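Local coordinates for cyclic GMP-AMP synthase-like receptor (Tribolium castaneum, PDB 7LT2), which senses double-stranded RNA in the cytoplasm and catalyses the synthesis of 2',3'-cGAMP from ATP and GTP as an innate immune signal, at residues E29-T34 with C157-E162; F163-I168 with S182-E187; E37-Q42 with Q143-T148. One frame throughout, in Å; residues are numbered along the deposited sequence.

Interaction 1. Residues E29-T34 with C157-E162; sequences ESVLRT and CELTNE
Ser30 and Glu162 make the one direct hydrogen bond between helix segment 29-34 and segment 157-162. Ser30 OG donates to Glu162 OE1 over 2.9 Å. The hydroxyl meets the oxygen from above the carboxylate, 41° out of its plane. It lies anti to the backbone N of Ser30 (chi1 -174°), which carries it out toward the strand. Glu162 is bent at chi2 and curls its carboxylate back to the helix. Ser30 OG also rests on the flank of Asn161, 3.3 Å from Asn161 CB.

ND2 of the Asn161 side chain rests on Val31 CG2 at 3.4 Å. Two residues earlier in the strand, Leu159 CD1 fits between Val31 and Thr34. It is 4.0 Å from Val31 O and 4.1 Å from Thr34 CG2, and the Leu159 and Thr34 side chains run antiparallel alongside each other.

Two waters extend the polar contact. One accepts from Arg33 NH2; its very short approach to Glu162 OE2 is doubtful. The other accepts from Asn161 ND2 at 2.9 Å, donates to Thr160 O, and is hydrogen-bonded to Thr34 OG1. Asn161 OD1 accepts from the backbone N of Phe163, an Asx-turn bond that holds the amide oxygen. Behind the helix contact, Val31 also packs on Ile168 and Ile181 of the next two strands.

The axes of the short segments 29-34 and 157-161 run at 115° and approach to 8.5 Å. This is a helix laid across a beta sheet, here the long helix 18-42 on the mixed sheet of the Mab-21 nucleotidyltransferase fold.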
loop_
_atom_site.group_PDB
_atom_site.type_symbol
_atom_site.label_atom_id
_atom_site.label_comp_id
_atom_site.label_asym_id
_atom_site.label_seq_id
_atom_site.Cartn_x
_atom_site.Cartn_y
_atom_site.Cartn_z
ATOM N N GLU A 29 9.000 -12.655 0.851
ATOM C CA GLU A 29 8.867 -12.601 2.302
ATOM C C GLU A 29 10.036 -13.283 2.996
ATOM O O GLU A 29 10.433 -12.868 4.094
ATOM C CB GLU A 29 7.533 -13.220 2.717
ATOM C CG GLU A 29 6.333 -12.380 2.274
ATOM C CD GLU A 29 5.021 -13.130 2.358
ATOM O OE1 GLU A 29 4.991 -14.195 3.010
ATOM O OE2 GLU A 29 4.023 -12.653 1.776
ATOM N N SER A 30 10.617 -14.303 2.366
ATOM C CA SER A 30 11.766 -14.979 2.961
ATOM C C SER A 30 13.028 -14.129 2.847
ATOM O O SER A 30 13.805 -14.025 3.806
ATOM C CB SER A 30 11.967 -16.346 2.301
ATOM O OG SER A 30 12.993 -17.080 2.951
ATOM N N VAL A 31 13.255 -13.507 1.691
ATOM C CA VAL A 31 14.384 -12.586 1.554
ATOM C C VAL A 31 14.304 -11.483 2.604
ATOM O O VAL A 31 15.297 -11.155 3.265
ATOM C CB VAL A 31 14.433 -12.000 0.133
ATOM C CG1 VAL A 31 15.369 -10.797 0.084
ATOM C CG2 VAL A 31 14.869 -13.069 -0.858
ATOM N N LEU A 32 13.113 -10.904 2.782
ATOM C CA LEU A 32 12.973 -9.785 3.709
ATOM C C LEU A 32 13.106 -10.223 5.168
ATOM O O LEU A 32 13.634 -9.459 5.986
ATOM C CB LEU A 32 11.642 -9.072 3.465
ATOM C CG LEU A 32 11.540 -8.404 2.087
ATOM C CD1 LEU A 32 10.091 -7.993 1.799
ATOM C CD2 LEU A 32 12.475 -7.199 1.991
ATOM N N ARG A 33 12.659 -11.436 5.519
ATOM C CA ARG A 33 12.893 -11.912 6.882
ATOM C C ARG A 33 14.384 -12.047 7.164
ATOM O O ARG A 33 14.854 -11.686 8.252
ATOM C CB ARG A 33 12.175 -13.242 7.123
ATOM C CG ARG A 33 10.728 -13.091 7.565
ATOM C CD ARG A 33 10.167 -14.405 8.093
ATOM N NE ARG A 33 10.064 -15.396 7.031
ATOM C CZ ARG A 33 9.011 -15.534 6.237
ATOM N NH1 ARG A 33 7.929 -14.788 6.388
ATOM N NH2 ARG A 33 9.044 -16.443 5.269
ATOM N N THR A 34 15.147 -12.560 6.197
ATOM C CA THR A 34 16.596 -12.624 6.363
ATOM C C THR A 34 17.179 -11.234 6.585
ATOM O O THR A 34 18.037 -11.042 7.456
ATOM C CB THR A 34 17.245 -13.279 5.143
ATOM O OG1 THR A 34 16.683 -14.582 4.942
ATOM C CG2 THR A 34 18.751 -13.411 5.350
ATOM N N CYS A 157 24.069 -7.150 -2.941
ATOM C CA CYS A 157 24.039 -8.090 -1.828
ATOM C C CYS A 157 23.570 -9.455 -2.305
ATOM O O CYS A 157 22.702 -9.557 -3.176
ATOM C CB CYS A 157 23.102 -7.609 -0.723
ATOM S SG CYS A 157 23.470 -5.991 -0.104
ATOM N N GLU A 158 24.133 -10.509 -1.719
ATOM C CA GLU A 158 23.720 -11.874 -2.023
ATOM C C GLU A 158 23.169 -12.522 -0.762
ATOM O O GLU A 158 23.872 -12.614 0.250
ATOM C CB GLU A 158 24.882 -12.689 -2.590
ATOM C CG GLU A 158 24.472 -14.079 -3.055
ATOM C CD GLU A 158 25.521 -14.737 -3.924
ATOM O OE1 GLU A 158 25.502 -14.504 -5.162
ATOM O OE2 GLU A 158 26.360 -15.477 -3.377
ATOM N N LEU A 159 21.912 -12.960 -0.827
ATOM C CA LEU A 159 21.246 -13.651 0.265
ATOM C C LEU A 159 20.712 -14.989 -0.227
ATOM O O LEU A 159 20.297 -15.128 -1.383
ATOM C CB LEU A 159 20.084 -12.828 0.837
ATOM C CG LEU A 159 20.366 -11.474 1.489
ATOM C CD1 LEU A 159 19.102 -10.946 2.140
ATOM C CD2 LEU A 159 21.487 -11.584 2.508
ATOM N N THR A 160 20.713 -15.972 0.663
ATOM C CA THR A 160 20.193 -17.294 0.354
ATOM C C THR A 160 19.066 -17.643 1.315
ATOM O O THR A 160 19.008 -17.139 2.440
ATOM C CB THR A 160 21.288 -18.360 0.437
ATOM O OG1 THR A 160 21.784 -18.429 1.779
ATOM C CG2 THR A 160 22.436 -18.017 -0.497
ATOM N N ASN A 161 18.166 -18.504 0.855
ATOM C CA ASN A 161 17.102 -19.044 1.693
ATOM C C ASN A 161 16.642 -20.355 1.069
ATOM O O ASN A 161 17.311 -20.904 0.188
ATOM C CB ASN A 161 15.959 -18.040 1.860
ATOM C CG ASN A 161 15.412 -17.546 0.536
ATOM O OD1 ASN A 161 14.938 -18.329 -0.284
ATOM N ND2 ASN A 161 15.462 -16.234 0.328
ATOM N N GLU A 162 15.495 -20.864 1.527
ATOM C CA GLU A 162 15.038 -22.173 1.067
ATOM C C GLU A 162 14.621 -22.167 -0.394
ATOM O O GLU A 162 14.493 -23.245 -0.987
ATOM C CB GLU A 162 13.875 -22.678 1.928
ATOM C CG GLU A 162 12.587 -21.874 1.814
ATOM C CD GLU A 162 12.483 -20.783 2.869
ATOM O OE1 GLU A 162 13.403 -19.939 2.965
ATOM O OE2 GLU A 162 11.482 -20.778 3.614
HETATM O O HOH W 1 10.373 -18.749 4.409
HETATM O O HOH W 2 17.138 -14.819 2.185
#

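Interaction 2. Residues F163-I168 with S182-E187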
loop_
_atom_site.group_PDB
_atom_site.type_symbol
_atom_site.label_atom_id
_atom_site.label_comp_id
_atom_site.label_asym_id
_atom_site.label_seq_id
_atom_site.Cartn_x
_atom_site.Cartn_y
_atom_site.Cartn_z
ATOM N N PHE A 163 14.415 -20.991 -0.987
ATOM C CA PHE A 163 14.023 -20.892 -2.385
ATOM C C PHE A 163 15.200 -20.628 -3.311
ATOM O O PHE A 163 15.003 -20.521 -4.527
ATOM C CB PHE A 163 12.959 -19.802 -2.553
ATOM C CG PHE A 163 11.747 -20.022 -1.700
ATOM C CD1 PHE A 163 10.864 -21.057 -1.984
ATOM C CD2 PHE A 163 11.500 -19.222 -0.599
ATOM C CE1 PHE A 163 9.754 -21.278 -1.193
ATOM C CE2 PHE A 163 10.387 -19.435 0.199
ATOM C CZ PHE A 163 9.512 -20.465 -0.099
ATOM N N GLY A 164 16.412 -20.522 -2.774
ATOM C CA GLY A 164 17.583 -20.347 -3.611
ATOM C C GLY A 164 18.422 -19.142 -3.249
ATOM O O GLY A 164 18.479 -18.737 -2.086
ATOM N N THR A 165 19.085 -18.567 -4.247
ATOM C CA THR A 165 19.993 -17.444 -4.065
ATOM C C THR A 165 19.414 -16.213 -4.744
ATOM O O THR A 165 18.865 -16.300 -5.847
ATOM C CB THR A 165 21.372 -17.765 -4.643
ATOM O OG1 THR A 165 21.887 -18.940 -4.005
ATOM C CG2 THR A 165 22.340 -16.607 -4.416
ATOM N N PHE A 166 19.534 -15.068 -4.080
ATOM C CA PHE A 166 18.906 -13.850 -4.558
ATOM C C PHE A 166 19.875 -12.687 -4.444
ATOM O O PHE A 166 20.800 -12.700 -3.627
ATOM C CB PHE A 166 17.606 -13.585 -3.791
ATOM C CG PHE A 166 16.624 -14.702 -3.944
ATOM C CD1 PHE A 166 15.797 -14.757 -5.054
ATOM C CD2 PHE A 166 16.598 -15.747 -3.037
ATOM C CE1 PHE A 166 14.931 -15.814 -5.230
ATOM C CE2 PHE A 166 15.730 -16.801 -3.205
ATOM C CZ PHE A 166 14.896 -16.836 -4.301
ATOM N N HIS A 167 19.663 -11.696 -5.302
ATOM C CA HIS A 167 20.491 -10.505 -5.369
ATOM C C HIS A 167 19.671 -9.302 -4.935
ATOM O O HIS A 167 18.516 -9.144 -5.345
ATOM C CB HIS A 167 21.031 -10.289 -6.785
ATOM C CG HIS A 167 22.141 -11.220 -7.156
ATOM N ND1 HIS A 167 22.677 -11.272 -8.426
ATOM C CD2 HIS A 167 22.819 -12.134 -6.423
ATOM C CE1 HIS A 167 23.637 -12.178 -8.458
ATOM N NE2 HIS A 167 23.744 -12.716 -7.256
ATOM N N ILE A 168 20.266 -8.457 -4.102
ATOM C CA ILE A 168 19.602 -7.263 -3.600
ATOM C C ILE A 168 20.429 -6.052 -4.000
ATOM O O ILE A 168 21.605 -5.938 -3.628
ATOM C CB ILE A 168 19.396 -7.310 -2.079
ATOM C CG1 ILE A 168 18.402 -8.410 -1.710
ATOM C CG2 ILE A 168 18.887 -5.974 -1.575
ATOM C CD1 ILE A 168 18.093 -8.450 -0.237
ATOM N N SER A 182 16.114 -9.515 -6.944
ATOM C CA SER A 182 16.180 -10.296 -8.173
ATOM C C SER A 182 16.633 -11.717 -7.866
ATOM O O SER A 182 17.282 -11.980 -6.851
ATOM C CB SER A 182 17.151 -9.675 -9.191
ATOM O OG SER A 182 16.786 -8.350 -9.535
ATOM N N HIS A 183 16.289 -12.640 -8.761
ATOM C CA HIS A 183 16.932 -13.947 -8.744
ATOM C C HIS A 183 18.422 -13.783 -9.026
ATOM O O HIS A 183 18.836 -12.881 -9.761
ATOM C CB HIS A 183 16.309 -14.871 -9.794
ATOM C CG HIS A 183 14.868 -15.187 -9.544
ATOM N ND1 HIS A 183 14.464 -16.206 -8.711
ATOM C CD2 HIS A 183 13.735 -14.618 -10.019
ATOM C CE1 HIS A 183 13.143 -16.247 -8.676
ATOM N NE2 HIS A 183 12.677 -15.295 -9.463
ATOM N N SER A 184 19.239 -14.661 -8.432
ATOM C CA SER A 184 20.667 -14.636 -8.739
ATOM C C SER A 184 20.935 -14.914 -10.212
ATOM O O SER A 184 21.997 -14.536 -10.720
ATOM C CB SER A 184 21.426 -15.643 -7.871
ATOM O OG SER A 184 21.103 -16.975 -8.232
ATOM N N SER A 185 19.996 -15.555 -10.907
ATOM C CA SER A 185 20.133 -15.792 -12.338
ATOM C C SER A 185 19.862 -14.548 -13.177
ATOM O O SER A 185 20.061 -14.594 -14.396
ATOM C CB SER A 185 19.204 -16.931 -12.776
ATOM O OG SER A 185 17.908 -16.790 -12.224
ATOM N N GLY A 186 19.413 -13.451 -12.569
ATOM C CA GLY A 186 19.288 -12.168 -13.243
ATOM C C GLY A 186 17.881 -11.607 -13.316
ATOM O O GLY A 186 17.725 -10.388 -13.484
ATOM N N GLU A 187 16.849 -12.440 -13.199
ATOM C CA GLU A 187 15.486 -11.963 -13.403
ATOM C C GLU A 187 15.018 -11.124 -12.219
ATOM O O GLU A 187 15.099 -11.556 -11.067
ATOM C CB GLU A 187 14.533 -13.140 -13.609
ATOM C CG GLU A 187 14.827 -13.997 -14.843
ATOM C CD GLU A 187 15.879 -15.058 -14.590
ATOM O OE1 GLU A 187 16.450 -15.085 -13.479
ATOM O OE2 GLU A 187 16.134 -15.873 -15.506
HETATM O O HOH W 3 16.687 -17.577 -7.407
#
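His167 and Ser182 hold the strands together with a reciprocal pair of backbone hydrogen bonds. His167 N donates to Ser182 O at 2.9 Å and 170°, nearly straight. Ser182 N donates to His167 O, also at 2.9 Å and in the carbonyl plane. The next bond along, Ser184 N to Thr165 O, is longer at 3.1 Å and less straight at 152°. Thr165 O also accepts from a water that is hydrogen-bonded to His183 ND1. That water sits at the edge of the His183 ring, in its plane.

The pattern is that of an antiparallel beta hairpin, formed by strands 164-171 and 177-183. His167 and Ser182 are a hydrogen-bonded pair, and Phe166 and His183 are a non-hydrogen-bonded one. A type I turn from His183 to Gly186 ends the strand and leads to strand 188-200. Gly186 N donates to His183 O, and Ser185 OG bonds Glu187 OE1 on its syn lone pair.

The turn brings Ser184 over the His167 imidazole. Ser184 CA stands 3.8 Å from the ring centroid, almost on the ring normal, in a CH-pi contact. Glu158 on the adjoining strand takes a hydrogen bond with His167 NE2, so the ring is held at its rim as well as over one face. Ser184 CB also touches the methyl CG2 of Thr165 at 3.7 Å.

Phe166 and His183 extend together on the same side of the hairpin. Their planes are inclined at 45°, and Phe166 CE1 comes 3.5 Å from His183 ND1. Both rings also pack on Ile189 of strand 188-200, and Phe166 reaches Ile27 of helix 18-42.

Interaction 3. Residues E37-Q42 with Q143-T148; sequences EQMKTQ and QKTLNT
Thr145 is wedged against Gln38, Met39 and Gln42 where the two helices come closest. This is the tight part of the contact. Thr145 CG2 turns to Gln38 and lies 3.7 Å from Gln38 CG, the two side chains running antiparallel. Thr145 OG1 takes the other position, 3.5 Å from Met39 CG, and is hydrogen-bonded to Leu141 O one turn back. Met39 continues inward onto Met138 and Leu141.

The short axes cross at 106° and pass 9.1 Å apart. Helix 18-42, which probably corresponds to the long spine helix of cGAS-like enzymes, here packs nearly perpendicular to helix 131-147.

The solvent side, where Lys144 and Thr148 are exposed, is held by separate polar bonds rather than close apolar packing. Gln38 bends at chi2 (73°) and aims NE2 at Thr148 OG1, 2.8 Å away, in the amide plane and at 171°. Thr148 OG1 in turn donates to Thr145 O on a lone pair, so this hydroxyl has a bond on each helix. Lys144 is fully extended and lies obliquely across Gln42. Its NZ donates to Gln42 O at 2.9 Å, in the carbonyl plane. Gln42 NE2 is tied to Thr41 OG1, while its OE1 touches Lys144 CE and Thr148 CG2.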
loop_
_atom_site.group_PDB
_atom_site.type_symbol
_atom_site.label_atom_id
_atom_site.label_comp_id
_atom_site.label_asym_id
_atom_site.label_seq_id
_atom_site.Cartn_x
_atom_site.Cartn_y
_atom_site.Cartn_z
ATOM N N GLU A 37 16.094 -9.851 10.097
ATOM C CA GLU A 37 16.841 -10.523 11.157
ATOM C C GLU A 37 18.252 -9.961 11.266
ATOM O O GLU A 37 18.781 -9.801 12.374
ATOM C CB GLU A 37 16.885 -12.035 10.917
ATOM C CG GLU A 37 15.612 -12.761 11.315
ATOM C CD GLU A 37 15.320 -12.642 12.805
ATOM O OE1 GLU A 37 16.235 -12.883 13.619
ATOM O OE2 GLU A 37 14.173 -12.301 13.160
ATOM N N GLN A 38 18.875 -9.650 10.126
ATOM C CA GLN A 38 20.196 -9.030 10.165
ATOM C C GLN A 38 20.124 -7.618 10.732
ATOM O O GLN A 38 21.031 -7.193 11.457
ATOM C CB GLN A 38 20.820 -9.027 8.768
ATOM C CG GLN A 38 22.283 -8.578 8.731
ATOM C CD GLN A 38 23.239 -9.620 9.287
ATOM O OE1 GLN A 38 22.825 -10.681 9.763
ATOM N NE2 GLN A 38 24.532 -9.319 9.229
ATOM N N MET A 39 19.048 -6.884 10.426
ATOM C CA MET A 39 18.855 -5.562 11.020
ATOM C C MET A 39 18.849 -5.633 12.544
ATOM O O MET A 39 19.428 -4.767 13.215
ATOM C CB MET A 39 17.552 -4.940 10.521
ATOM C CG MET A 39 17.559 -4.499 9.066
ATOM S SD MET A 39 15.921 -3.964 8.508
ATOM C CE MET A 39 15.646 -2.517 9.532
ATOM N N LYS A 40 18.201 -6.655 13.107
ATOM C CA LYS A 40 18.165 -6.807 14.560
ATOM C C LYS A 40 19.564 -6.968 15.144
ATOM O O LYS A 40 19.837 -6.491 16.252
ATOM C CB LYS A 40 17.292 -8.005 14.942
ATOM C CG LYS A 40 15.821 -7.869 14.592
ATOM C CD LYS A 40 15.099 -9.174 14.930
ATOM C CE LYS A 40 13.606 -9.086 14.670
ATOM N NZ LYS A 40 12.942 -10.401 14.949
ATOM N N THR A 41 20.466 -7.643 14.420
ATOM C CA THR A 41 21.825 -7.822 14.928
ATOM C C THR A 41 22.607 -6.515 14.962
ATOM O O THR A 41 23.606 -6.425 15.687
ATOM C CB THR A 41 22.604 -8.840 14.089
ATOM O OG1 THR A 41 22.974 -8.251 12.833
ATOM C CG2 THR A 41 21.777 -10.086 13.844
ATOM N N GLN A 42 22.172 -5.507 14.206
ATOM C CA GLN A 42 22.901 -4.256 14.061
ATOM C C GLN A 42 22.430 -3.154 14.999
ATOM O O GLN A 42 23.085 -2.109 15.071
ATOM C CB GLN A 42 22.800 -3.761 12.611
ATOM C CG GLN A 42 23.476 -4.688 11.628
ATOM C CD GLN A 42 24.917 -4.949 12.005
ATOM O OE1 GLN A 42 25.746 -4.040 11.983
ATOM N NE2 GLN A 42 25.219 -6.189 12.375
ATOM N N GLN A 143 21.511 1.060 5.834
ATOM C CA GLN A 143 22.876 1.139 5.313
ATOM C C GLN A 143 23.828 0.287 6.145
ATOM O O GLN A 143 24.645 -0.466 5.603
ATOM C CB GLN A 143 23.352 2.597 5.292
ATOM C CG GLN A 143 22.625 3.502 4.305
ATOM C CD GLN A 143 23.126 3.341 2.881
ATOM O OE1 GLN A 143 23.937 2.466 2.591
ATOM N NE2 GLN A 143 22.639 4.191 1.983
ATOM N N LYS A 144 23.740 0.411 7.470
ATOM C CA LYS A 144 24.581 -0.385 8.357
ATOM C C LYS A 144 24.409 -1.872 8.083
ATOM O O LYS A 144 25.392 -2.622 8.035
ATOM C CB LYS A 144 24.239 -0.056 9.812
ATOM C CG LYS A 144 25.178 -0.640 10.848
ATOM C CD LYS A 144 24.721 -0.251 12.246
ATOM C CE LYS A 144 25.667 -0.790 13.311
ATOM N NZ LYS A 144 25.285 -0.258 14.652
ATOM N N THR A 145 23.162 -2.304 7.877
ATOM C CA THR A 145 22.863 -3.712 7.629
ATOM C C THR A 145 23.390 -4.162 6.272
ATOM O O THR A 145 24.007 -5.229 6.159
ATOM C CB THR A 145 21.354 -3.933 7.729
ATOM O OG1 THR A 145 20.901 -3.559 9.038
ATOM C CG2 THR A 145 21.002 -5.393 7.475
ATOM N N LEU A 146 23.157 -3.360 5.226
ATOM C CA LEU A 146 23.651 -3.703 3.892
ATOM C C LEU A 146 25.159 -3.945 3.889
ATOM O O LEU A 146 25.650 -4.826 3.174
ATOM C CB LEU A 146 23.284 -2.596 2.903
ATOM C CG LEU A 146 21.803 -2.456 2.529
ATOM C CD1 LEU A 146 21.549 -1.097 1.894
ATOM C CD2 LEU A 146 21.380 -3.565 1.587
ATOM N N ASN A 147 25.911 -3.180 4.687
ATOM C CA ASN A 147 27.364 -3.328 4.719
ATOM C C ASN A 147 27.817 -4.665 5.287
ATOM O O ASN A 147 28.943 -5.092 5.000
ATOM C CB ASN A 147 28.007 -2.203 5.542
ATOM C CG ASN A 147 27.935 -0.858 4.855
ATOM O OD1 ASN A 147 27.811 -0.771 3.635
ATOM N ND2 ASN A 147 28.028 0.209 5.642
ATOM N N THR A 148 26.982 -5.332 6.088
ATOM C CA THR A 148 27.363 -6.600 6.695
ATOM C C THR A 148 27.031 -7.806 5.825
ATOM O O THR A 148 27.401 -8.927 6.187
ATOM C CB THR A 148 26.683 -6.770 8.060
ATOM O OG1 THR A 148 25.273 -6.966 7.880
ATOM C CG2 THR A 148 26.915 -5.547 8.929
#

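Helix 18-42 takes part in interactions 1 and 3, whose centres are about 13 Å apart. Cys157 SG and Leu146 CD2 meet at 3.6 Å and join the two directly. Interactions 1 and 2 are closer, with centres about 9 Å apart, and share one sheet. Strands 156-161 and 164-171 are neighbours there, with Leu159 O and Phe166 N 2.8 Å apart in a probable hydrogen bond. Interactions 2 and 3 do not touch. The predicted nucleotide site lies near interactions 1 and 2 and away from interaction 3. The side chain of Phe71, an ATP-binding residue by similarity, is about 9 Å from that of Val31 and about 12 Å from that of Phe166.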